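Local atomic coordinates of ADP/ATP-dependent NAD(P)H-hydrate dehydratase (Bacillus subtilis, PDB entry 3RPZ), a protein that probably repairs damaged nicotinamide cofactors by catalysing the ADP- or ATP-dependent dehydration of hydrated NADH and NADPH. Residues Ala37-Met42 with Gly107-Glu112; Gly64-Val69 with Gly86-Ala91; Ser113-Val118 with Ala134-Thr139. All coordinates share one frame; numbering follows the deposited sequence.

How the interactions relate
Interaction 1 holds part of the substrate pocket: Met42, Gly107 and Leu108 line the site of the hydrated NADPH. Interaction 2 lies beside it, with centres 10 Å apart. The carbonyls of Ala37 and Gly38 join the two, facing 64-69 and the indole of Trp87. Interaction 3 follows on from 107-112, which leads into helix 112-121; its centre is 12 Å from that of interaction 1. Pro109 O touches Val114 CG2 at 3.3 Å. Interactions 2 and 3, with centres 15 Å apart, meet where Ala90 packs on Ala117. The Leu135 side chain of interaction 3 is about 8 Å from bound AMP.

Interaction 1: Ala37-Met42 with Gly107-Glu112; sequences AGSDDM and GLPQTE. With NPW (beta-6-hydroxy-1,4,5,6-tetrahydronicotinamide adenine dinucleotide phosphate), chain D.
Ser39 and Met42 meet Gly107 where two loops of the ribokinase-like fold come together at the substrate site. One loop follows strand 32-36 and the other follows strand 101-104. These strands are neighbours in the central sheet. Gly107 has no side chain to stand in the way, and Gly38 CA and Gly107 CA are 4.5 Å apart.

One hydrogen bond joins the loops. Ser39 OG donates to Gly107 O at 2.6 Å, almost end-on to the carbonyl (C=O...OG angle 163°). With chi1 at 63°, OG lies between the backbone N and the carbonyl carbon of Ser39, on the side of Gly107. Ser39 also starts a type I turn that ends at Met42. Within that turn, Asp41 OD1 forms a salt bridge with Arg84 NE of the second subunit, so this loop also belongs to the subunit interface.

The other contacts are van der Waals. Leu108 begins by pointing away, but its CD2 branch comes back to lie 3.5 Å from Gly38 O. Pro109 CD packs loosely beside the Ser39 hydroxyl. Trp87 touches Ser39, Leu108 and Pro109. The Met42 chain bends at chi3 (-84°), which folds CE toward Gly107; CE is 3.5 Å from Gly107 O.

The same residues also meet the ligand. Met42 SD rests 3.5 Å from NPW O4B, the ring oxygen of the ribose next to the nicotinamide. The Gly107 backbone holds that ribose: its N donates to NPW O2B at 3.0 Å and, weakly, to NPW O3B at 3.2 Å.

Interaction 2: Gly64-Val69 with Gly86-Ala91; sequences GTSENV and GWKKAA
In the ribokinase-like sheet, strand 60-65 meets the first turn of helix 86-89, with Gly64 against Gly86. The helix directly follows strand 81-84, which lies next to strand 60-65 at one side of the sheet. Gly64 CA and Gly86 CA are only 3.8 Å apart, a backbone approach made possible by the missing side chains.

Trp87 carries most of the remaining contact. Its CG lies between the backbone N and the carbonyl carbon (chi1 63°), and the indole reaches back along the end of the strand. Its pyrrole edge leads. CD1 is 3.4 Å from Gly64 O, which lies at the ring edge and in its plane. Thr65 CA sits obliquely to the ring, 3.8 Å from CD1. Ser66 OG is also oblique, 3.4 Å from Trp87 NE1. That NE1 has a weak hydrogen bond to Gly38 O.

Lys88 follows on one face of the indole, its CG 3.7 Å above the ring plane and offset toward the rim. The chain then runs out extended, and its CE passes 4.0 Å from Ser66 OG. Thr65 turns away from the helix, and its hydroxyl bonds to Ala37 O. Ser66 N is buried here without a partner in the model.

Trp87 also touches Leu36 of strand 32-36 and Val114 of helix 112-121. Ala90 touches Leu36 too, so helix 86-89 and the residues just after it rest on strand 32-36 and on helix 112-121.

Interaction 3: Ser113-Val118 with Ala134-Thr139; sequences SVQQAV and ALAKRT
Ala134 packs on Val114 and Val118 where helix 112-121 of the ribokinase-like alpha/beta fold meets the loop after strand 128-130. Ala134 CB lies 3.9 Å from Val118 CG2 and 4.1 Å from Val114 CG1. Ile104 of strand 101-104 touches both Ala134 and Val118. Gln115 NE2 donates one hydrogen bond to Ala134 O at 3.0 Å. Ala134 O lies in the plane of the Gln115 amide, but NE2 comes from above the carbonyl plane, 63° out of it.

Leu135 turns away from the helix and packs on Leu130 and Pro151. Ala136 faces back, its CB 3.8 Å from Gln115 NE2. The Gln115 chain bends at chi2 (-62°), which brings its amide over to the loop.

Arg138 returns to the helix. Its side chain and that of Gln115 run antiparallel alongside each other, with amide and guanidinium planes 60° apart. Arg138 NH1 donates to Gln115 OE1 at 2.9 Å, and the oxygen sits at the guanidinium edge. One amide thus bridges two points of the loop, through its N and its O. NH1 also lies 3.5 Å from Val118 CG1 and forms a salt bridge with Asp119.

Thr139 O helps to fix the rotation of the guanidinium, together with the bonds at NH1. This carbonyl oxygen accepts from Arg138 NE at 2.8 Å and from Arg138 NH2 at 3.1 Å, a side-on grip on one atom.

Interaction 1: Ala37-Met42 with Gly107-Glu112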
loop_
_atom_site.group_PDB
_atom_site.type_symbol
_atom_site.label_atom_id
_atom_site.label_comp_id
_atom_site.label_asym_id
_atom_site.label_seq_id
_atom_site.Cartn_x
_atom_site.Cartn_y
_atom_site.Cartn_z
ATOM N N ALA A 37 -17.929 9.291 7.821
ATOM C CA ALA A 37 -17.912 7.832 7.620
ATOM C C ALA A 37 -16.826 7.210 8.463
ATOM O O ALA A 37 -15.856 7.880 8.822
ATOM C CB ALA A 37 -17.653 7.491 6.129
ATOM N N GLY A 38 -16.957 5.892 8.683
ATOM C CA GLY A 38 -15.910 5.128 9.373
ATOM C C GLY A 38 -15.997 5.145 10.872
ATOM O O GLY A 38 -16.182 6.212 11.457
ATOM N N SER A 39 -15.875 3.992 11.496
ATOM C CA SER A 39 -15.911 3.895 12.941
ATOM C C SER A 39 -14.918 2.827 13.364
ATOM O O SER A 39 -14.345 2.174 12.541
ATOM C CB SER A 39 -17.321 3.668 13.484
ATOM O OG SER A 39 -17.835 2.459 13.041
ATOM N N ASP A 40 -14.718 2.662 14.659
ATOM C CA ASP A 40 -13.625 1.829 15.103
ATOM C C ASP A 40 -13.643 0.409 14.588
ATOM O O ASP A 40 -12.602 -0.086 14.257
ATOM C CB ASP A 40 -13.529 1.805 16.633
ATOM C CG ASP A 40 -13.042 3.117 17.225
ATOM O OD1 ASP A 40 -12.572 4.027 16.519
ATOM O OD2 ASP A 40 -13.147 3.219 18.444
ATOM N N ASP A 41 -14.796 -0.244 14.536
ATOM C CA ASP A 41 -14.834 -1.624 14.043
ATOM C C ASP A 41 -15.245 -1.766 12.572
ATOM O O ASP A 41 -15.274 -2.845 12.045
ATOM C CB ASP A 41 -15.689 -2.516 14.932
ATOM C CG ASP A 41 -15.127 -2.657 16.327
ATOM O OD1 ASP A 41 -13.922 -2.488 16.491
ATOM O OD2 ASP A 41 -15.912 -2.935 17.233
ATOM N N MET A 42 -15.569 -0.639 11.958
ATOM C CA MET A 42 -15.844 -0.520 10.505
ATOM C C MET A 42 -15.087 0.672 9.922
ATOM O O MET A 42 -15.692 1.613 9.366
ATOM C CB MET A 42 -17.356 -0.390 10.159
ATOM C CG MET A 42 -18.201 -1.440 10.811
ATOM S SD MET A 42 -19.977 -1.118 10.443
ATOM C CE MET A 42 -20.396 0.084 11.706
ATOM N N GLY A 107 -20.164 2.818 7.350
ATOM C CA GLY A 107 -19.418 2.412 8.549
ATOM C C GLY A 107 -19.709 3.138 9.819
ATOM O O GLY A 107 -18.945 3.077 10.766
ATOM N N LEU A 108 -20.842 3.841 9.867
ATOM C CA LEU A 108 -21.276 4.504 11.095
ATOM C C LEU A 108 -22.317 3.638 11.776
ATOM O O LEU A 108 -23.182 3.086 11.112
ATOM C CB LEU A 108 -21.891 5.916 10.819
ATOM C CG LEU A 108 -20.942 6.905 10.151
ATOM C CD1 LEU A 108 -21.626 8.293 10.204
ATOM C CD2 LEU A 108 -19.599 6.959 10.855
ATOM N N PRO A 109 -22.274 3.548 13.102
ATOM C CA PRO A 109 -23.318 2.817 13.821
ATOM C C PRO A 109 -24.664 3.499 13.620
ATOM O O PRO A 109 -24.752 4.731 13.433
ATOM C CB PRO A 109 -22.920 2.980 15.270
ATOM C CG PRO A 109 -22.170 4.160 15.331
ATOM C CD PRO A 109 -21.362 4.231 14.020
ATOM N N GLN A 110 -25.732 2.721 13.619
ATOM C CA GLN A 110 -27.067 3.220 13.333
ATOM C C GLN A 110 -27.666 3.714 14.626
ATOM O O GLN A 110 -28.522 3.073 15.250
ATOM C CB GLN A 110 -27.953 2.146 12.636
ATOM C CG GLN A 110 -29.102 2.780 11.823
ATOM C CD GLN A 110 -30.301 3.173 12.646
ATOM O OE1 GLN A 110 -30.582 4.385 12.913
ATOM N NE2 GLN A 110 -31.015 2.171 13.087
ATOM N N THR A 111 -27.248 4.931 15.030
ATOM C CA THR A 111 -27.585 5.479 16.323
ATOM C C THR A 111 -28.300 6.832 16.233
ATOM O O THR A 111 -28.283 7.491 15.229
ATOM C CB THR A 111 -26.370 5.700 17.178
ATOM O OG1 THR A 111 -25.562 6.709 16.552
ATOM C CG2 THR A 111 -25.612 4.355 17.449
ATOM N N GLU A 112 -28.865 7.251 17.366
ATOM C CA GLU A 112 -29.523 8.562 17.477
ATOM C C GLU A 112 -28.489 9.662 17.343
ATOM O O GLU A 112 -28.824 10.724 16.776
ATOM C CB GLU A 112 -30.252 8.686 18.818
ATOM C CG GLU A 112 -31.419 7.750 18.958
ATOM C CD GLU A 112 -32.178 7.908 20.264
ATOM O OE1 GLU A 112 -32.114 8.998 20.889
ATOM O OE2 GLU A 112 -32.865 6.931 20.652
HETATM P P NPW D . -30.303 -11.385 3.873
HETATM O O1 NPW D . -30.091 -11.545 5.362
HETATM O O2 NPW D . -29.130 -11.633 2.983
HETATM O O3 NPW D . -31.560 -12.094 3.338
HETATM P PA NPW D . -27.104 -4.736 7.068
HETATM P PB NPW D . -24.586 -4.041 5.786
HETATM C C1A NPW D . -30.523 -7.508 3.433
HETATM C C1B NPW D . -21.009 -1.192 6.912
HETATM N N1C NPW D . -20.050 -1.865 6.068
HETATM N N1D NPW D . -31.860 -8.293 -1.433
HETATM C C2A NPW D . -29.877 -8.773 3.995
HETATM O O2A NPW D . -30.738 -9.842 3.662
HETATM C C2B NPW D . -22.079 -0.393 6.160
HETATM O O2B NPW D . -21.585 0.816 5.641
HETATM C C2C NPW D . -18.754 -1.773 6.209
HETATM C C2D NPW D . -32.393 -8.771 -0.299
HETATM C C3A NPW D . -29.818 -8.478 5.484
HETATM O O3A NPW D . -31.079 -8.704 6.148
HETATM C C3B NPW D . -23.077 -0.211 7.321
HETATM O O3B NPW D . -22.626 0.901 8.106
HETATM C C3C NPW D . -17.737 -2.376 5.665
HETATM N N3D NPW D . -32.006 -8.540 0.966
HETATM C C4B NPW D . -22.917 -1.523 8.103
HETATM O O4B NPW D . -21.701 -2.184 7.647
HETATM C C4C NPW D . -18.087 -3.475 4.668
HETATM C C4D NPW D . -30.971 -7.690 1.002
HETATM O O4D NPW D . -30.016 -6.462 4.267
HETATM C C4E NPW D . -29.525 -6.990 5.476
HETATM C C5A NPW D . -30.308 -7.150 -0.134
HETATM C C5B NPW D . -24.086 -2.492 7.902
HETATM O O5B NPW D . -24.402 -2.614 6.513
HETATM C C5C NPW D . -19.495 -3.972 4.941
HETATM C C5E NPW D . -28.027 -6.685 5.524
HETATM O O5E NPW D . -27.863 -5.298 5.792
HETATM C C6C NPW D . -20.513 -2.799 4.996
HETATM O O6C NPW D . -20.627 -2.095 3.763
HETATM C C6D NPW D . -30.788 -7.470 -1.446
HETATM N N6D NPW D . -30.292 -7.034 -2.593
HETATM N N7A NPW D . -29.226 -6.355 0.193
HETATM C C7C NPW D . -16.369 -2.009 5.888
HETATM N N7C NPW D . -15.419 -2.668 5.241
HETATM O O7C NPW D . -16.083 -1.111 6.722
HETATM C C8A NPW D . -29.204 -6.413 1.580
HETATM N N9A NPW D . -30.286 -7.224 2.021
HETATM O OA1 NPW D . -27.328 -5.562 8.265
HETATM O OA2 NPW D . -27.557 -3.364 7.011
HETATM O OA3 NPW D . -25.539 -4.903 6.734
HETATM O OB1 NPW D . -25.175 -3.726 4.485
HETATM O OB2 NPW D . -23.305 -4.814 5.821
#

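Interaction 2: Gly64-Val69 with Gly86-Ala91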
loop_
_atom_site.group_PDB
_atom_site.type_symbol
_atom_site.label_atom_id
_atom_site.label_comp_id
_atom_site.label_asym_id
_atom_site.label_seq_id
_atom_site.Cartn_x
_atom_site.Cartn_y
_atom_site.Cartn_z
ATOM N N GLY A 64 -14.532 13.430 7.841
ATOM C CA GLY A 64 -14.837 13.558 9.267
ATOM C C GLY A 64 -15.034 12.164 9.833
ATOM O O GLY A 64 -16.072 11.523 9.686
ATOM N N THR A 65 -14.007 11.667 10.486
ATOM C CA THR A 65 -14.013 10.308 11.045
ATOM C C THR A 65 -13.290 10.337 12.366
ATOM O O THR A 65 -12.631 11.304 12.719
ATOM C CB THR A 65 -13.437 9.327 10.077
ATOM O OG1 THR A 65 -13.738 7.951 10.530
ATOM C CG2 THR A 65 -11.908 9.459 9.926
ATOM N N SER A 66 -13.408 9.181 13.049
ATOM C CA SER A 66 -12.830 8.988 14.337
ATOM C C SER A 66 -11.311 9.097 14.284
ATOM O O SER A 66 -10.711 8.699 13.248
ATOM C CB SER A 66 -13.277 7.588 14.836
ATOM O OG SER A 66 -14.711 7.483 14.871
ATOM N N GLU A 67 -10.638 9.546 15.334
ATOM C CA GLU A 67 -9.203 9.624 15.401
ATOM C C GLU A 67 -8.513 8.353 15.049
ATOM O O GLU A 67 -7.427 8.370 14.456
ATOM C CB GLU A 67 -8.620 10.047 16.789
ATOM C CG GLU A 67 -8.741 11.422 17.078
ATOM C CD GLU A 67 -7.872 11.745 18.251
ATOM O OE1 GLU A 67 -8.249 11.267 19.348
ATOM O OE2 GLU A 67 -6.803 12.374 18.063
ATOM N N ASN A 68 -9.059 7.220 15.446
ATOM C CA ASN A 68 -8.400 5.951 15.185
ATOM C C ASN A 68 -8.483 5.520 13.753
ATOM O O ASN A 68 -7.728 4.653 13.333
ATOM C CB ASN A 68 -8.928 4.840 16.095
ATOM C CG ASN A 68 -8.747 5.163 17.567
ATOM O OD1 ASN A 68 -9.634 4.892 18.371
ATOM N ND2 ASN A 68 -7.633 5.792 17.913
ATOM N N VAL A 69 -9.419 6.082 12.964
ATOM C CA VAL A 69 -9.645 5.724 11.573
ATOM C C VAL A 69 -8.734 6.512 10.648
ATOM O O VAL A 69 -8.233 5.993 9.679
ATOM C CB VAL A 69 -11.116 5.851 11.177
ATOM C CG1 VAL A 69 -11.344 5.521 9.736
ATOM C CG2 VAL A 69 -11.981 4.976 12.130
ATOM N N GLY A 86 -15.094 14.155 13.201
ATOM C CA GLY A 86 -16.063 15.002 12.618
ATOM C C GLY A 86 -17.525 14.541 12.660
ATOM O O GLY A 86 -18.404 15.379 12.805
ATOM N N TRP A 87 -17.764 13.227 12.504
ATOM C CA TRP A 87 -19.160 12.751 12.507
ATOM C C TRP A 87 -19.752 12.856 13.898
ATOM O O TRP A 87 -20.947 13.089 14.005
ATOM C CB TRP A 87 -19.332 11.385 11.904
ATOM C CG TRP A 87 -18.694 10.190 12.499
ATOM C CD1 TRP A 87 -17.561 9.617 12.098
ATOM C CD2 TRP A 87 -19.206 9.357 13.540
ATOM N NE1 TRP A 87 -17.280 8.525 12.876
ATOM C CE2 TRP A 87 -18.289 8.339 13.763
ATOM C CE3 TRP A 87 -20.361 9.393 14.305
ATOM C CZ2 TRP A 87 -18.502 7.317 14.724
ATOM C CZ3 TRP A 87 -20.573 8.367 15.264
ATOM C CH2 TRP A 87 -19.641 7.372 15.444
ATOM N N LYS A 88 -18.925 12.718 14.932
ATOM C CA LYS A 88 -19.396 12.944 16.298
ATOM C C LYS A 88 -19.605 14.430 16.505
ATOM O O LYS A 88 -20.614 14.859 17.120
ATOM C CB LYS A 88 -18.421 12.322 17.314
ATOM C CG LYS A 88 -18.339 10.793 17.202
ATOM C CD LYS A 88 -17.413 10.166 18.262
ATOM C CE LYS A 88 -16.981 8.727 17.929
ATOM N NZ LYS A 88 -16.361 8.014 19.101
ATOM N N LYS A 89 -18.662 15.288 16.108
ATOM C CA LYS A 89 -18.817 16.712 16.245
ATOM C C LYS A 89 -20.002 17.325 15.546
ATOM O O LYS A 89 -20.597 18.305 15.991
ATOM C CB LYS A 89 -17.523 17.465 15.830
ATOM C CG LYS A 89 -16.334 17.162 16.735
ATOM C CD LYS A 89 -15.119 17.890 16.204
ATOM C CE LYS A 89 -13.913 17.769 17.094
ATOM N NZ LYS A 89 -12.629 18.157 16.324
ATOM N N ALA A 90 -20.369 16.707 14.409
ATOM C CA ALA A 90 -21.511 17.162 13.651
ATOM C C ALA A 90 -22.815 17.003 14.389
ATOM O O ALA A 90 -23.787 17.668 14.086
ATOM C CB ALA A 90 -21.605 16.439 12.258
ATOM N N ALA A 91 -22.842 16.124 15.382
ATOM C CA ALA A 91 -24.028 16.003 16.219
ATOM C C ALA A 91 -24.306 17.252 17.085
ATOM O O ALA A 91 -25.417 17.480 17.523
ATOM C CB ALA A 91 -23.914 14.761 17.095
#

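Interaction 3: Ser113-Val118 with Ala134-Thr139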
loop_
_atom_site.group_PDB
_atom_site.type_symbol
_atom_site.label_atom_id
_atom_site.label_comp_id
_atom_site.label_asym_id
_atom_site.label_seq_id
_atom_site.Cartn_x
_atom_site.Cartn_y
_atom_site.Cartn_z
ATOM N N SER A 113 -27.251 9.442 17.797
ATOM C CA SER A 113 -26.240 10.488 17.599
ATOM C C SER A 113 -25.959 10.725 16.111
ATOM O O SER A 113 -25.723 11.861 15.682
ATOM C CB SER A 113 -24.948 10.171 18.314
ATOM O OG SER A 113 -25.168 10.217 19.686
ATOM N N VAL A 114 -25.911 9.656 15.327
ATOM C CA VAL A 114 -25.779 9.826 13.882
ATOM C C VAL A 114 -26.940 10.573 13.299
ATOM O O VAL A 114 -26.740 11.486 12.457
ATOM C CB VAL A 114 -25.535 8.486 13.211
ATOM C CG1 VAL A 114 -25.538 8.601 11.702
ATOM C CG2 VAL A 114 -24.149 7.938 13.668
ATOM N N GLN A 115 -28.174 10.307 13.781
ATOM C CA GLN A 115 -29.284 11.114 13.335
ATOM C C GLN A 115 -29.215 12.580 13.689
ATOM O O GLN A 115 -29.657 13.413 12.934
ATOM C CB GLN A 115 -30.616 10.531 13.783
ATOM C CG GLN A 115 -30.941 9.161 13.162
ATOM C CD GLN A 115 -31.048 9.288 11.692
ATOM O OE1 GLN A 115 -31.854 10.087 11.217
ATOM N NE2 GLN A 115 -30.246 8.512 10.935
ATOM N N GLN A 116 -28.641 12.890 14.843
ATOM C CA GLN A 116 -28.387 14.268 15.195
ATOM C C GLN A 116 -27.441 14.927 14.235
ATOM O O GLN A 116 -27.649 16.083 13.874
ATOM C CB GLN A 116 -27.883 14.349 16.625
ATOM C CG GLN A 116 -28.898 13.994 17.627
ATOM C CD GLN A 116 -29.933 15.087 17.857
ATOM O OE1 GLN A 116 -31.114 14.984 17.439
ATOM N NE2 GLN A 116 -29.505 16.132 18.581
ATOM N N ALA A 117 -26.398 14.206 13.856
ATOM C CA ALA A 117 -25.457 14.715 12.833
ATOM C C ALA A 117 -26.181 14.952 11.484
ATOM O O ALA A 117 -25.973 15.982 10.853
ATOM C CB ALA A 117 -24.249 13.785 12.665
ATOM N N VAL A 118 -27.042 14.014 11.096
ATOM C CA VAL A 118 -27.845 14.181 9.860
ATOM C C VAL A 118 -28.662 15.472 9.934
ATOM O O VAL A 118 -28.653 16.318 9.014
ATOM C CB VAL A 118 -28.759 12.966 9.655
ATOM C CG1 VAL A 118 -29.785 13.290 8.550
ATOM C CG2 VAL A 118 -27.964 11.687 9.343
ATOM N N ALA A 134 -26.637 6.008 8.589
ATOM C CA ALA A 134 -27.462 7.219 8.577
ATOM C C ALA A 134 -28.858 7.000 8.047
ATOM O O ALA A 134 -29.666 7.957 8.052
ATOM C CB ALA A 134 -26.798 8.342 7.789
ATOM N N LEU A 135 -29.188 5.798 7.560
ATOM C CA LEU A 135 -30.535 5.495 7.118
ATOM C C LEU A 135 -31.403 4.981 8.274
ATOM O O LEU A 135 -31.050 4.027 8.957
ATOM C CB LEU A 135 -30.490 4.499 5.976
ATOM C CG LEU A 135 -29.900 5.043 4.677
ATOM C CD1 LEU A 135 -29.728 3.915 3.613
ATOM C CD2 LEU A 135 -30.698 6.221 4.049
ATOM N N ALA A 136 -32.540 5.634 8.477
ATOM C CA ALA A 136 -33.493 5.314 9.527
ATOM C C ALA A 136 -34.882 5.660 9.033
ATOM O O ALA A 136 -35.054 6.338 8.040
ATOM C CB ALA A 136 -33.158 6.148 10.804
ATOM N N LYS A 137 -35.881 5.219 9.791
ATOM C CA LYS A 137 -37.278 5.615 9.543
ATOM C C LYS A 137 -37.438 7.017 10.061
ATOM O O LYS A 137 -37.342 7.247 11.265
ATOM C CB LYS A 137 -38.241 4.629 10.216
ATOM C CG LYS A 137 -39.718 4.951 9.964
ATOM C CD LYS A 137 -40.660 3.878 10.552
ATOM C CE LYS A 137 -40.460 2.519 9.854
ATOM N NZ LYS A 137 -41.478 1.420 10.160
ATOM N N ARG A 138 -37.677 7.963 9.156
ATOM C CA ARG A 138 -37.745 9.367 9.531
ATOM C C ARG A 138 -38.347 10.179 8.390
ATOM O O ARG A 138 -38.627 9.641 7.339
ATOM C CB ARG A 138 -36.362 9.911 9.901
ATOM C CG ARG A 138 -35.361 9.911 8.761
ATOM C CD ARG A 138 -34.148 10.742 9.000
ATOM N NE ARG A 138 -34.516 12.155 9.120
ATOM C CZ ARG A 138 -33.824 13.071 9.762
ATOM N NH1 ARG A 138 -32.717 12.762 10.437
ATOM N NH2 ARG A 138 -34.273 14.308 9.733
ATOM N N THR A 139 -38.566 11.463 8.638
ATOM C CA THR A 139 -38.934 12.402 7.588
ATOM C C THR A 139 -37.834 13.450 7.463
ATOM O O THR A 139 -36.859 13.457 8.231
ATOM C CB THR A 139 -40.292 13.049 7.865
ATOM O OG1 THR A 139 -40.218 13.761 9.085
ATOM C CG2 THR A 139 -41.385 11.952 7.959
#